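Putative NADPH:quinone oxidoreductase (Ralstonia eutropha, PDB 3IUP) binds NADPH and probably catalyses the NADPH-dependent reduction of quinones or related substrates. Local coordinates at residues S10-S15 against A74-G79; G50-A55 against A358-R363; G162-M167 against S173-T178; C192-I197 against K327-A332. All blocks are in the same frame, centred on the assembly; numbering follows the deposited sequence. Where two conformers were deposited one is given.

Together the four contacts illustrate how the chemistry of a contact follows its place in the fold. Contacts 1 and 2 belong to the half of the subunit with the antiparallel sheet, and they touch where the hydroxyl of Ser-10 meets the carbonyl of Leu-52. Contacts 3 and 4 lie across the chain's centre in the nucleotide-binding half and share a small apolar seam, Ile-197 packing on Val-164, Leu-175 and Met-167. Both buried, contact 2 relies on rings, a leucine and an amide, contact 3 on aliphatic carbon, selenium and a histidine ring. Contact 1, only partly buried, pairs one apolar touch with one hydrogen bond, whereas contact 4, at the surface, is essentially a salt bridge.

Contact 1 (S10-S15 against A74-G79); sequences SRIKSS and ARVPEG
Arg-75 reaches Ser-15 with its guanidinium, although its CB sets out away from the 10-15 segment. The chain folds back on itself, with chi2 at -65° and chi3 at -49°, and this double bend brings NH2 of Arg-75 to within 3.0 Å of the backbone O of Ser-15. The hydrogen bond is far from straight, its N-H...O angle being 135°, and the oxygen is tilted out of the guanidinium plane. It ties the last residue of strand 70-75 to the turn that follows strand 4-12, in an exposed part of the molecule.

One residue further on, Val-76 changes both the chemistry and the degree of burial. Its CB points toward the opposite segment, and CG2 of Val-76, the branch lying beside the backbone N, meets CG2 of Ile-12 at 4.0 Å. The two side chains run roughly perpendicular to each other, and the apolar touch is between these two methyl groups.

Strands 4-12 and 70-75 are not neighbours in the five-stranded antiparallel sheet: strand 17-26 runs between them, and its Leu-18 also packs on Ile-12. Helix 78-84 completes the apolar surroundings, with Met-84 touching both Ile-12 and Val-76.

Contact 2 (G50-A55 against A358-R363); sequences GLLFGA and AVYNKR. With NDP (NADPH dihydro-nicotinamide-adenine-dinucleotide phosphate), chain C.
The end of helix 46-53, within the GroES-like domain, meets the end of helix 354-360 just ahead of a turn that lies against the bound NADPH. Phe-53 supplies most of the first surface. Its CZ lies 3.7 Å from OH of Tyr-360, which arrives at the edge of the phenyl ring near its plane, and 3.9 Å from CE1 of the same tyrosine. Leu-52 adds a van der Waals touch, its CD2 standing 3.8 Å from OH of Tyr-360, at the edge of the tyrosine ring. The tyrosine CG sits between its backbone N and carbonyl carbon, chi1 72°, and from there the phenol extends toward the other helix. Its hydroxyl is not left without a polar partner in this buried setting, because it hydrogen-bonds the carbonyl of Val-351.

Asn-361 lies alongside Phe-53, running the other way. OD1 of Asn-361 comes within 3.6 Å of CE2 of Phe-53, with the amide and phenyl planes 59° apart. Arg-363 holds this amide from within its own turn: NH2 of Arg-363 donates to OD1 of Asn-361 at 3.1 Å, while NE donates to the backbone O of Asn-361 at 2.9 Å. This side-on grip restrains the amide that packs on Phe-53. Arg-363 also borders the cofactor, its backbone O lying 3.2 Å from C8A of NADPH.

Leu-49 of helix 46-53 packs against Tyr-360, Asn-361 and Arg-363, while Leu-20 of strand 17-26 backs Leu-52 and Phe-53.

Contact 3 (G162-M167 against S173-T178); sequences GMVETM and SALVHT
Selenium and aliphatic carbon make up most of the apolar packing between Met-167, Met-163 and Leu-175. Both methionines are selenomethionines. The SE of Met-167 lies 3.7 Å from CA of Ala-174 and 3.9 Å from CD2 of Leu-175, so it rests against the backbone of Ala-174 as well as a side chain. The other methyl of Leu-175, CD1, faces the helix one turn earlier and meets CB of Met-163 at 4.0 Å. Leucine CG occupies the position between its backbone N and carbonyl carbon, chi1 78°, and its two methyls divide between the two methionines.

An oblique Met-aromatic contact, through selenium, joins Met-163 to His-177. The methionine chain is extended beyond CG and runs perpendicular to the histidine; SE of Met-163 stands 4.3 Å from the ring centroid of His-177, 30° off the normal, and CE of Met-163 lies 3.7 Å from CD2 of His-177. The ring's NE2 has its polar partner elsewhere, in the hydroxyl of Tyr-286.

Within the helix, Gly-162 O accepts from both N and OG1 of Thr-166, each at 2.8 Å, from opposite faces of the carbonyl plane; OG1 is also hydrogen-bonded to NE1 of Trp-309.

The axis of residues 162-167 runs at 147° to strand 175-177, roughly antiparallel; helix 155-169 packs on one face of the six-stranded parallel sheet. Such a layer of helix on parallel strands is characteristic of the Rossmann-type nucleotide-binding fold.

Contact 4 (C192-I197 against K327-A332); sequences CLKDGI and KQRVVA
Lys-194 and Asp-195, in the last turn of helix 183-195, meet Arg-329 of helix 320-332 at the surface of the Rossmann-type domain. Helix 183-195 is the first helix after strand 175-177 of the parallel sheet, and the contact joins its end to a helix far along the chain. The backbones stay well apart, CA of Asp-195 and CA of Arg-329 being 12.2 Å from each other, so long side chains must span the distance.

Lys-194 takes part through its aliphatic portion. Its CD lies 3.8 Å from NH2 of Arg-329, the two chains lying alongside each other and pointing opposite ways. The lysine chain bends at chi4, and Lys-194 NZ stands 5.9 Å from Arg-329 NH2, a separation that probably limits the repulsion of like charges. The Lys-194 side chain also touches Glu-333.

Asp-195 provides the polar half of the contact and is met end-on by both terminal nitrogens of the arginine. The carboxylate and guanidinium planes are 32° apart, and the two bonds differ in straightness. Arg-329 extends fully from CG to NE, and its NE forms a salt bridge with Glu-333. Two acidic groups therefore hold this guanidinium, which should restrict its rotation.

The less straight bond runs from NH2 of Arg-329 to OD1 of Asp-195 at 2.9 Å, with an angle of 132°. The straighter one runs from NH1 of Arg-329 to the syn lone pair of OD2 of Asp-195, at 2.7 Å and 164°.

Contact 1 (S10-S15 against A74-G79)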
loop_
_atom_site.group_PDB
_atom_site.type_symbol
_atom_site.label_atom_id
_atom_site.label_comp_id
_atom_site.label_asym_id
_atom_site.label_seq_id
_atom_site.Cartn_x
_atom_site.Cartn_y
_atom_site.Cartn_z
ATOM N N SER A 10 15.735 19.775 21.979
ATOM C CA SER A 10 14.341 19.404 22.198
ATOM C C SER A 10 14.303 18.180 23.128
ATOM O O SER A 10 14.760 17.116 22.779
ATOM C CB SER A 10 13.670 19.059 20.882
ATOM O OG SER A 10 12.332 18.612 21.098
ATOM N N ARG A 11 13.707 18.335 24.299
ATOM C CA ARG A 11 13.675 17.253 25.276
ATOM C C ARG A 11 12.241 16.890 25.645
ATOM O O ARG A 11 11.505 17.702 26.202
ATOM C CB ARG A 11 14.458 17.678 26.516
ATOM C CG ARG A 11 14.883 16.526 27.367
ATOM C CD ARG A 11 16.025 16.841 28.320
ATOM N NE ARG A 11 16.080 15.708 29.207
ATOM C CZ ARG A 11 15.637 15.719 30.459
ATOM N NH1 ARG A 11 15.229 16.860 31.034
ATOM N NH2 ARG A 11 15.664 14.602 31.146
ATOM N N ILE A 12 11.839 15.665 25.320
ATOM C CA ILE A 12 10.540 15.155 25.843
ATOM C C ILE A 12 10.852 14.254 27.021
ATOM O O ILE A 12 11.549 13.236 26.890
ATOM C CB ILE A 12 9.684 14.440 24.790
ATOM C CG1 ILE A 12 9.316 15.442 23.704
ATOM C CG2 ILE A 12 8.406 13.807 25.493
ATOM C CD1 ILE A 12 8.603 14.876 22.608
ATOM N N LYS A 13 10.305 14.625 28.164
ATOM C CA LYS A 13 10.602 13.978 29.421
ATOM C C LYS A 13 9.535 12.946 29.763
ATOM O O LYS A 13 8.393 12.985 29.268
ATOM C CB LYS A 13 10.703 15.024 30.507
ATOM C CG LYS A 13 11.599 16.148 30.134
ATOM C CD LYS A 13 11.598 17.257 31.112
ATOM C CE LYS A 13 12.332 18.453 30.540
ATOM N NZ LYS A 13 12.444 19.520 31.550
ATOM N N SER A 14 9.916 12.011 30.624
ATOM C CA SER A 14 9.018 10.964 31.037
ATOM C C SER A 14 7.836 11.570 31.783
ATOM O O SER A 14 6.781 10.962 31.821
ATOM C CB SER A 14 9.773 9.934 31.892
ATOM O OG SER A 14 10.497 9.105 30.993
ATOM N N SER A 15 8.029 12.754 32.360
ATOM C CA SER A 15 6.950 13.530 32.990
ATOM C C SER A 15 5.819 13.994 32.042
ATOM O O SER A 15 4.789 14.483 32.532
ATOM C CB SER A 15 7.551 14.758 33.655
ATOM O OG SER A 15 8.011 15.708 32.710
ATOM N N ALA A 74 5.659 22.459 26.982
ATOM C CA ALA A 74 4.315 22.101 26.491
ATOM C C ALA A 74 4.051 20.675 26.974
ATOM O O ALA A 74 5.001 19.985 27.418
ATOM C CB ALA A 74 4.253 22.185 24.962
ATOM N N ARG A 75 2.805 20.204 26.861
ATOM C CA ARG A 75 2.448 18.878 27.322
ATOM C C ARG A 75 2.246 17.938 26.160
ATOM O O ARG A 75 1.701 18.323 25.107
ATOM C CB ARG A 75 1.141 18.959 28.145
ATOM C CG ARG A 75 1.165 20.007 29.215
ATOM C CD ARG A 75 2.199 19.660 30.256
ATOM N NE ARG A 75 2.042 18.267 30.693
ATOM C CZ ARG A 75 2.823 17.693 31.598
ATOM N NH1 ARG A 75 3.797 18.380 32.176
ATOM N NH2 ARG A 75 2.626 16.429 31.911
ATOM N N VAL A 76 2.718 16.713 26.324
ATOM C CA VAL A 76 2.445 15.641 25.405
ATOM C C VAL A 76 1.251 14.877 25.999
ATOM O O VAL A 76 1.256 14.582 27.176
ATOM C CB VAL A 76 3.653 14.720 25.250
ATOM C CG1 VAL A 76 3.354 13.554 24.260
ATOM C CG2 VAL A 76 4.875 15.558 24.813
ATOM N N PRO A 77 0.224 14.582 25.192
ATOM C CA PRO A 77 -0.883 13.830 25.764
ATOM C C PRO A 77 -0.564 12.344 25.992
ATOM O O PRO A 77 0.119 11.733 25.149
ATOM C CB PRO A 77 -1.991 13.983 24.708
ATOM C CG PRO A 77 -1.334 14.367 23.431
ATOM C CD PRO A 77 0.054 14.868 23.760
ATOM N N GLU A 78 -1.151 11.741 27.044
ATOM C CA GLU A 78 -0.776 10.365 27.466
ATOM C C GLU A 78 -0.864 9.404 26.288
ATOM O O GLU A 78 -0.023 8.502 26.107
ATOM C CB GLU A 78 -1.675 9.869 28.621
ATOM N N GLY A 79 -1.881 9.626 25.452
ATOM C CA GLY A 79 -2.119 8.796 24.292
ATOM C C GLY A 79 -1.027 8.815 23.256
ATOM O O GLY A 79 -0.867 7.851 22.478
#

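Contact 2 (G50-A55 against A358-R363)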
loop_
_atom_site.group_PDB
_atom_site.type_symbol
_atom_site.label_atom_id
_atom_site.label_comp_id
_atom_site.label_asym_id
_atom_site.label_seq_id
_atom_site.Cartn_x
_atom_site.Cartn_y
_atom_site.Cartn_z
ATOM N N GLY A 50 8.652 18.050 13.239
ATOM C CA GLY A 50 8.236 16.789 13.875
ATOM C C GLY A 50 9.142 16.468 15.050
ATOM O O GLY A 50 8.702 16.147 16.157
ATOM N N LEU A 51 10.426 16.636 14.835
ATOM C CA LEU A 51 11.398 16.365 15.911
ATOM C C LEU A 51 11.402 17.468 16.947
ATOM O O LEU A 51 11.442 17.223 18.162
ATOM C CB LEU A 51 12.784 16.170 15.301
ATOM C CG LEU A 51 13.867 15.798 16.298
ATOM C CD1 LEU A 51 13.531 14.455 17.018
ATOM C CD2 LEU A 51 15.224 15.753 15.549
ATOM N N LEU A 52 11.308 18.697 16.483
ATOM C CA LEU A 52 11.350 19.847 17.352
ATOM C C LEU A 52 10.253 19.811 18.440
ATOM O O LEU A 52 10.516 20.021 19.628
ATOM C CB LEU A 52 11.254 21.105 16.498
ATOM C CG LEU A 52 11.335 22.465 17.165
ATOM C CD1 LEU A 52 12.700 22.643 17.933
ATOM C CD2 LEU A 52 11.123 23.554 16.046
ATOM N N PHE A 53 9.030 19.527 18.022
ATOM C CA PHE A 53 7.882 19.591 18.924
ATOM C C PHE A 53 7.398 18.227 19.346
ATOM O O PHE A 53 6.580 18.122 20.245
ATOM C CB PHE A 53 6.728 20.355 18.250
ATOM C CG PHE A 53 7.103 21.736 17.825
ATOM C CD1 PHE A 53 7.654 22.608 18.721
ATOM C CD2 PHE A 53 6.843 22.182 16.510
ATOM C CE1 PHE A 53 8.010 23.891 18.344
ATOM C CE2 PHE A 53 7.191 23.473 16.130
ATOM C CZ PHE A 53 7.759 24.317 17.041
ATOM N N GLY A 54 7.844 17.194 18.663
ATOM C CA GLY A 54 7.374 15.843 18.956
ATOM C C GLY A 54 5.853 15.759 18.860
ATOM O O GLY A 54 5.217 16.459 18.062
ATOM N N ALA A 55 5.270 14.919 19.706
ATOM C CA ALA A 55 3.809 14.798 19.809
ATOM C C ALA A 55 3.240 15.805 20.776
ATOM O O ALA A 55 2.114 15.616 21.251
ATOM C CB ALA A 55 3.437 13.359 20.244
ATOM N N ALA A 358 3.889 30.089 15.996
ATOM C CA ALA A 358 2.523 30.182 15.454
ATOM C C ALA A 358 2.464 30.293 13.925
ATOM O O ALA A 358 1.545 29.763 13.306
ATOM C CB ALA A 358 1.783 31.341 16.093
ATOM N N VAL A 359 3.444 30.948 13.297
ATOM C CA VAL A 359 3.490 31.007 11.832
ATOM C C VAL A 359 4.158 29.824 11.192
ATOM O O VAL A 359 3.570 29.142 10.349
ATOM C CB VAL A 359 4.167 32.315 11.372
ATOM C CG1 VAL A 359 4.207 32.410 9.835
ATOM C CG2 VAL A 359 3.481 33.498 12.048
ATOM N N TYR A 360 5.389 29.512 11.603
ATOM C CA TYR A 360 6.117 28.521 10.877
ATOM C C TYR A 360 5.537 27.107 11.039
ATOM O O TYR A 360 5.629 26.272 10.134
ATOM C CB TYR A 360 7.620 28.648 11.155
ATOM C CG TYR A 360 8.186 28.246 12.507
ATOM C CD1 TYR A 360 8.283 26.911 12.869
ATOM C CD2 TYR A 360 8.749 29.198 13.342
ATOM C CE1 TYR A 360 8.867 26.533 14.093
ATOM C CE2 TYR A 360 9.372 28.848 14.531
ATOM C CZ TYR A 360 9.415 27.495 14.906
ATOM O OH TYR A 360 10.011 27.149 16.092
ATOM N N ASN A 361 4.903 26.873 12.164
ATOM C CA ASN A 361 4.313 25.580 12.425
ATOM C C ASN A 361 3.015 25.306 11.617
ATOM O O ASN A 361 2.512 24.182 11.665
ATOM C CB ASN A 361 4.150 25.344 13.936
ATOM C CG ASN A 361 4.104 23.864 14.274
ATOM O OD1 ASN A 361 4.713 23.043 13.582
ATOM N ND2 ASN A 361 3.336 23.508 15.277
ATOM N N LYS A 362 2.538 26.272 10.805
ATOM C CA LYS A 362 1.361 26.021 9.946
ATOM C C LYS A 362 1.729 25.187 8.732
ATOM O O LYS A 362 0.839 24.606 8.103
ATOM C CB LYS A 362 0.737 27.302 9.432
ATOM C CG LYS A 362 0.285 28.317 10.469
ATOM C CD LYS A 362 -0.264 29.545 9.728
ATOM N N ARG A 363 3.017 25.124 8.371
ATOM C CA ARG A 363 3.441 24.520 7.075
ATOM C C ARG A 363 2.549 25.060 5.917
ATOM O O ARG A 363 2.104 24.314 5.025
ATOM C CB ARG A 363 3.431 22.968 7.116
ATOM C CG ARG A 363 4.120 22.382 8.380
ATOM C CD ARG A 363 3.058 22.030 9.428
ATOM N NE ARG A 363 3.608 21.690 10.741
ATOM C CZ ARG A 363 4.111 20.497 11.053
ATOM N NH1 ARG A 363 4.167 19.529 10.134
ATOM N NH2 ARG A 363 4.588 20.278 12.271
HETATM P PA NDP C . 6.197 23.611 2.453
HETATM O O1A NDP C . 6.949 24.418 1.515
HETATM O O2A NDP C . 6.111 24.038 3.867
HETATM O O5B NDP C . 4.674 23.542 1.809
HETATM C C5B NDP C . 3.728 22.714 2.496
HETATM C C4B NDP C . 2.487 22.621 1.663
HETATM O O4B NDP C . 1.626 21.774 2.368
HETATM C C3B NDP C . 1.785 23.975 1.468
HETATM O O3B NDP C . 1.403 24.253 0.137
HETATM C C2B NDP C . 0.500 23.833 2.314
HETATM O O2B NDP C . -0.639 24.495 1.766
HETATM C C1B NDP C . 0.306 22.324 2.291
HETATM N N9A NDP C . -0.444 21.814 3.447
HETATM C C8A NDP C . -0.152 22.090 4.767
HETATM N N7A NDP C . -0.991 21.389 5.550
HETATM C C5A NDP C . -1.826 20.639 4.743
HETATM C C6A NDP C . -2.885 19.741 4.982
HETATM N N6A NDP C . -3.374 19.479 6.207
HETATM N N1A NDP C . -3.516 19.147 3.908
HETATM C C2A NDP C . -3.162 19.435 2.626
HETATM N N3A NDP C . -2.126 20.311 2.396
HETATM C C4A NDP C . -1.474 20.902 3.425
HETATM O O3 NDP C . 6.655 22.063 2.542
HETATM P PN NDP C . 7.928 21.429 1.896
HETATM O O1N NDP C . 8.052 21.668 0.479
HETATM O O2N NDP C . 9.159 21.695 2.714
HETATM O O5D NDP C . 7.570 19.852 2.103
HETATM C C5D NDP C . 6.547 19.255 1.291
HETATM C C4D NDP C . 6.202 17.874 1.838
HETATM O O4D NDP C . 7.270 16.990 1.436
HETATM C C3D NDP C . 6.053 17.765 3.369
HETATM O O3D NDP C . 5.008 16.883 3.724
HETATM C C2D NDP C . 7.384 17.145 3.763
HETATM O O2D NDP C . 7.400 16.462 5.006
HETATM C C1D NDP C . 7.571 16.192 2.580
HETATM N N1N NDP C . 8.943 15.647 2.469
HETATM C C2N NDP C . 9.078 14.318 2.702
HETATM C C3N NDP C . 10.302 13.705 2.646
HETATM C C7N NDP C . 10.414 12.198 2.773
HETATM O O7N NDP C . 11.705 11.681 2.829
HETATM N N7N NDP C . 9.370 11.364 2.862
HETATM C C4N NDP C . 11.452 14.427 2.058
HETATM C C5N NDP C . 11.196 15.893 1.812
HETATM C C6N NDP C . 9.938 16.445 2.021
HETATM P P2B NDP C . -1.585 25.469 2.692
HETATM O O1X NDP C . -1.095 26.905 2.458
HETATM O O2X NDP C . -1.525 25.112 4.174
HETATM O O3X NDP C . -2.996 25.242 2.130
#

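Contact 3 (G162-M167 against S173-T178)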
loop_
_atom_site.group_PDB
_atom_site.type_symbol
_atom_site.label_atom_id
_atom_site.label_comp_id
_atom_site.label_asym_id
_atom_site.label_seq_id
_atom_site.Cartn_x
_atom_site.Cartn_y
_atom_site.Cartn_z
ATOM N N GLY A 162 14.108 12.225 -6.505
ATOM C CA GLY A 162 13.800 10.862 -6.168
ATOM C C GLY A 162 12.426 10.383 -6.565
ATOM O O GLY A 162 12.227 9.204 -6.831
HETATM N N MSE A 163 11.470 11.299 -6.600
HETATM C CA MSE A 163 10.124 10.962 -7.139
HETATM C C MSE A 163 10.228 10.578 -8.599
HETATM O O MSE A 163 9.644 9.592 -9.012
HETATM C CB MSE A 163 9.175 12.156 -6.966
HETATM C CG MSE A 163 8.933 12.406 -5.577
HETATM SE SE MSE A 163 7.755 14.004 -5.467
HETATM C CE MSE A 163 7.526 13.910 -3.669
ATOM N N VAL A 164 10.949 11.370 -9.382
ATOM C CA VAL A 164 11.161 11.057 -10.784
ATOM C C VAL A 164 11.968 9.757 -10.971
ATOM O O VAL A 164 11.605 8.883 -11.781
ATOM C CB VAL A 164 11.780 12.217 -11.539
ATOM C CG1 VAL A 164 12.099 11.802 -12.982
ATOM C CG2 VAL A 164 10.817 13.423 -11.478
ATOM N N GLU A 165 12.989 9.603 -10.148
ATOM C CA GLU A 165 13.774 8.353 -10.144
ATOM C C GLU A 165 12.930 7.105 -9.825
ATOM O O GLU A 165 13.010 6.110 -10.529
ATOM C CB GLU A 165 14.949 8.477 -9.187
ATOM C CG GLU A 165 16.001 7.342 -9.369
ATOM C CD GLU A 165 17.053 7.707 -10.426
ATOM O OE1 GLU A 165 16.915 8.723 -11.123
ATOM O OE2 GLU A 165 18.027 6.943 -10.551
ATOM N N THR A 166 12.128 7.168 -8.774
ATOM C CA THR A 166 11.215 6.130 -8.413
ATOM C C THR A 166 10.197 5.825 -9.499
ATOM O O THR A 166 9.971 4.685 -9.772
ATOM C CB THR A 166 10.443 6.476 -7.104
ATOM O OG1 THR A 166 11.372 6.685 -6.022
ATOM C CG2 THR A 166 9.527 5.361 -6.691
HETATM N N MSE A 167 9.589 6.854 -10.086
HETATM C CA MSE A 167 8.706 6.693 -11.229
HETATM C C MSE A 167 9.336 5.793 -12.312
HETATM O O MSE A 167 8.742 4.783 -12.772
HETATM C CB MSE A 167 8.433 8.076 -11.814
HETATM C CG MSE A 167 7.538 8.115 -13.009
HETATM SE SE MSE A 167 7.580 9.880 -13.878
HETATM C CE MSE A 167 9.214 9.623 -14.855
ATOM N N SER A 173 5.565 6.216 -16.449
ATOM C CA SER A 173 6.059 7.210 -17.398
ATOM C C SER A 173 5.683 8.647 -17.000
ATOM O O SER A 173 6.248 9.616 -17.552
ATOM C CB SER A 173 5.514 6.894 -18.781
ATOM O OG SER A 173 4.103 6.812 -18.680
ATOM N N ALA A 174 4.752 8.799 -16.065
ATOM C CA ALA A 174 4.354 10.128 -15.598
ATOM C C ALA A 174 3.888 10.026 -14.159
ATOM O O ALA A 174 3.637 8.928 -13.654
ATOM C CB ALA A 174 3.240 10.704 -16.489
ATOM N N LEU A 175 3.778 11.163 -13.486
ATOM C CA LEU A 175 3.456 11.155 -12.088
ATOM C C LEU A 175 2.479 12.241 -11.623
ATOM O O LEU A 175 2.200 13.223 -12.306
ATOM C CB LEU A 175 4.749 11.167 -11.234
ATOM C CG LEU A 175 5.440 12.478 -11.086
ATOM C CD1 LEU A 175 6.679 12.391 -10.134
ATOM C CD2 LEU A 175 5.852 13.036 -12.403
ATOM N N VAL A 176 1.936 11.992 -10.458
ATOM C CA VAL A 176 1.077 12.882 -9.712
ATOM C C VAL A 176 1.762 13.316 -8.421
ATOM O O VAL A 176 2.398 12.489 -7.711
ATOM C CB VAL A 176 -0.190 12.172 -9.389
ATOM C CG1 VAL A 176 -1.244 13.123 -8.599
ATOM C CG2 VAL A 176 -0.813 11.550 -10.682
ATOM N N HIS A 177 1.572 14.584 -8.036
ATOM C CA HIS A 177 2.131 15.093 -6.796
ATOM C C HIS A 177 1.100 15.977 -6.087
ATOM O O HIS A 177 0.520 16.848 -6.712
ATOM C CB HIS A 177 3.432 15.844 -7.057
ATOM C CG HIS A 177 4.105 16.322 -5.817
ATOM N ND1 HIS A 177 4.466 17.633 -5.629
ATOM C CD2 HIS A 177 4.383 15.682 -4.653
ATOM C CE1 HIS A 177 4.998 17.766 -4.424
ATOM N NE2 HIS A 177 4.935 16.608 -3.799
ATOM N N THR A 178 0.882 15.739 -4.809
ATOM C CA THR A 178 -0.077 16.497 -4.009
ATOM C C THR A 178 0.628 17.564 -3.145
ATOM O O THR A 178 1.849 17.590 -3.016
ATOM C CB THR A 178 -0.972 15.632 -3.153
ATOM O OG1 THR A 178 -0.238 15.135 -2.011
ATOM C CG2 THR A 178 -1.564 14.444 -3.963
#

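Contact 4 (C192-I197 against K327-A332)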
loop_
_atom_site.group_PDB
_atom_site.type_symbol
_atom_site.label_atom_id
_atom_site.label_comp_id
_atom_site.label_asym_id
_atom_site.label_seq_id
_atom_site.Cartn_x
_atom_site.Cartn_y
_atom_site.Cartn_z
ATOM N N CYS A 192 10.084 18.665 -14.018
ATOM C CA CYS A 192 9.293 18.043 -15.042
ATOM C C CYS A 192 9.155 18.907 -16.303
ATOM O O CYS A 192 9.155 18.381 -17.418
ATOM C CB CYS A 192 7.933 17.666 -14.477
ATOM S SG CYS A 192 7.993 16.342 -13.223
ATOM N N LEU A 193 9.067 20.228 -16.126
ATOM C CA LEU A 193 9.048 21.156 -17.257
ATOM C C LEU A 193 10.371 21.073 -18.020
ATOM O O LEU A 193 10.374 20.946 -19.228
ATOM C CB LEU A 193 8.740 22.591 -16.822
ATOM C CG LEU A 193 7.265 22.833 -16.475
ATOM C CD1 LEU A 193 7.097 24.185 -15.724
ATOM C CD2 LEU A 193 6.367 22.758 -17.698
ATOM N N LYS A 194 11.477 21.089 -17.306
ATOM C CA LYS A 194 12.774 21.088 -17.979
ATOM C C LYS A 194 13.056 19.744 -18.630
ATOM O O LYS A 194 13.631 19.697 -19.741
ATOM C CB LYS A 194 13.872 21.413 -16.993
ATOM C CG LYS A 194 15.298 21.380 -17.556
ATOM C CD LYS A 194 16.251 21.998 -16.512
ATOM C CE LYS A 194 17.699 22.018 -16.989
ATOM N NZ LYS A 194 17.921 23.119 -17.970
ATOM N N ASP A 195 12.672 18.664 -17.951
ATOM C CA ASP A 195 12.959 17.326 -18.446
ATOM C C ASP A 195 11.875 16.744 -19.351
ATOM O O ASP A 195 12.056 15.664 -19.896
ATOM C CB ASP A 195 13.228 16.381 -17.277
ATOM C CG ASP A 195 14.415 16.805 -16.417
ATOM O OD1 ASP A 195 14.997 17.903 -16.634
ATOM O OD2 ASP A 195 14.765 16.058 -15.473
ATOM N N GLY A 196 10.746 17.424 -19.537
ATOM C CA GLY A 196 9.695 16.888 -20.404
ATOM C C GLY A 196 8.955 15.680 -19.815
ATOM O O GLY A 196 8.572 14.769 -20.534
ATOM N N ILE A 197 8.728 15.713 -18.502
ATOM C CA ILE A 197 7.935 14.682 -17.805
ATOM C C ILE A 197 6.534 15.209 -17.567
ATOM O O ILE A 197 6.356 16.325 -17.029
ATOM C CB ILE A 197 8.603 14.352 -16.436
ATOM C CG1 ILE A 197 10.019 13.826 -16.672
ATOM C CG2 ILE A 197 7.770 13.314 -15.651
ATOM C CD1 ILE A 197 10.923 13.857 -15.461
ATOM N N LYS A 327 22.920 14.775 -6.740
ATOM C CA LYS A 327 23.483 15.944 -6.033
ATOM C C LYS A 327 24.197 16.932 -6.971
ATOM O O LYS A 327 24.089 18.146 -6.807
ATOM C CB LYS A 327 24.388 15.499 -4.908
ATOM C CG LYS A 327 23.617 14.947 -3.785
ATOM C CD LYS A 327 24.423 14.555 -2.582
ATOM C CE LYS A 327 25.339 13.396 -2.843
ATOM N NZ LYS A 327 25.708 12.789 -1.530
ATOM N N GLN A 328 24.914 16.413 -7.955
ATOM C CA GLN A 328 25.553 17.259 -8.945
ATOM C C GLN A 328 24.553 18.084 -9.762
ATOM O O GLN A 328 24.791 19.254 -10.043
ATOM C CB GLN A 328 26.402 16.402 -9.868
ATOM C CG GLN A 328 27.579 15.735 -9.155
ATOM C CD GLN A 328 28.416 14.883 -10.112
ATOM O OE1 GLN A 328 27.989 13.806 -10.554
ATOM N NE2 GLN A 328 29.614 15.361 -10.430
ATOM N N ARG A 329 23.415 17.486 -10.113
ATOM C CA ARG A 329 22.377 18.254 -10.781
ATOM C C ARG A 329 21.790 19.346 -9.875
ATOM O O ARG A 329 21.496 20.463 -10.325
ATOM C CB ARG A 329 21.257 17.359 -11.309
ATOM C CG ARG A 329 20.133 18.231 -11.856
ATOM C CD ARG A 329 19.139 17.487 -12.620
ATOM N NE ARG A 329 18.146 18.415 -13.126
ATOM C CZ ARG A 329 17.046 18.025 -13.733
ATOM N NH1 ARG A 329 16.788 16.722 -13.854
ATOM N NH2 ARG A 329 16.197 18.939 -14.184
ATOM N N VAL A 330 21.612 19.037 -8.592
ATOM C CA VAL A 330 21.113 20.044 -7.656
ATOM C C VAL A 330 22.087 21.263 -7.639
ATOM O O VAL A 330 21.658 22.413 -7.740
ATOM C CB VAL A 330 20.883 19.470 -6.223
ATOM C CG1 VAL A 330 20.519 20.575 -5.266
ATOM C CG2 VAL A 330 19.769 18.371 -6.221
ATOM N N VAL A 331 23.379 20.997 -7.542
ATOM C CA VAL A 331 24.376 22.080 -7.534
ATOM C C VAL A 331 24.297 22.898 -8.826
ATOM O O VAL A 331 24.288 24.126 -8.785
ATOM C CB VAL A 331 25.802 21.557 -7.240
ATOM C CG1 VAL A 331 26.897 22.641 -7.629
ATOM C CG2 VAL A 331 25.881 21.124 -5.758
ATOM N N ALA A 332 24.147 22.209 -9.959
ATOM C CA ALA A 332 24.117 22.849 -11.258
ATOM C C ALA A 332 22.903 23.764 -11.442
ATOM O O ALA A 332 22.976 24.715 -12.193
ATOM C CB ALA A 332 24.148 21.774 -12.371
#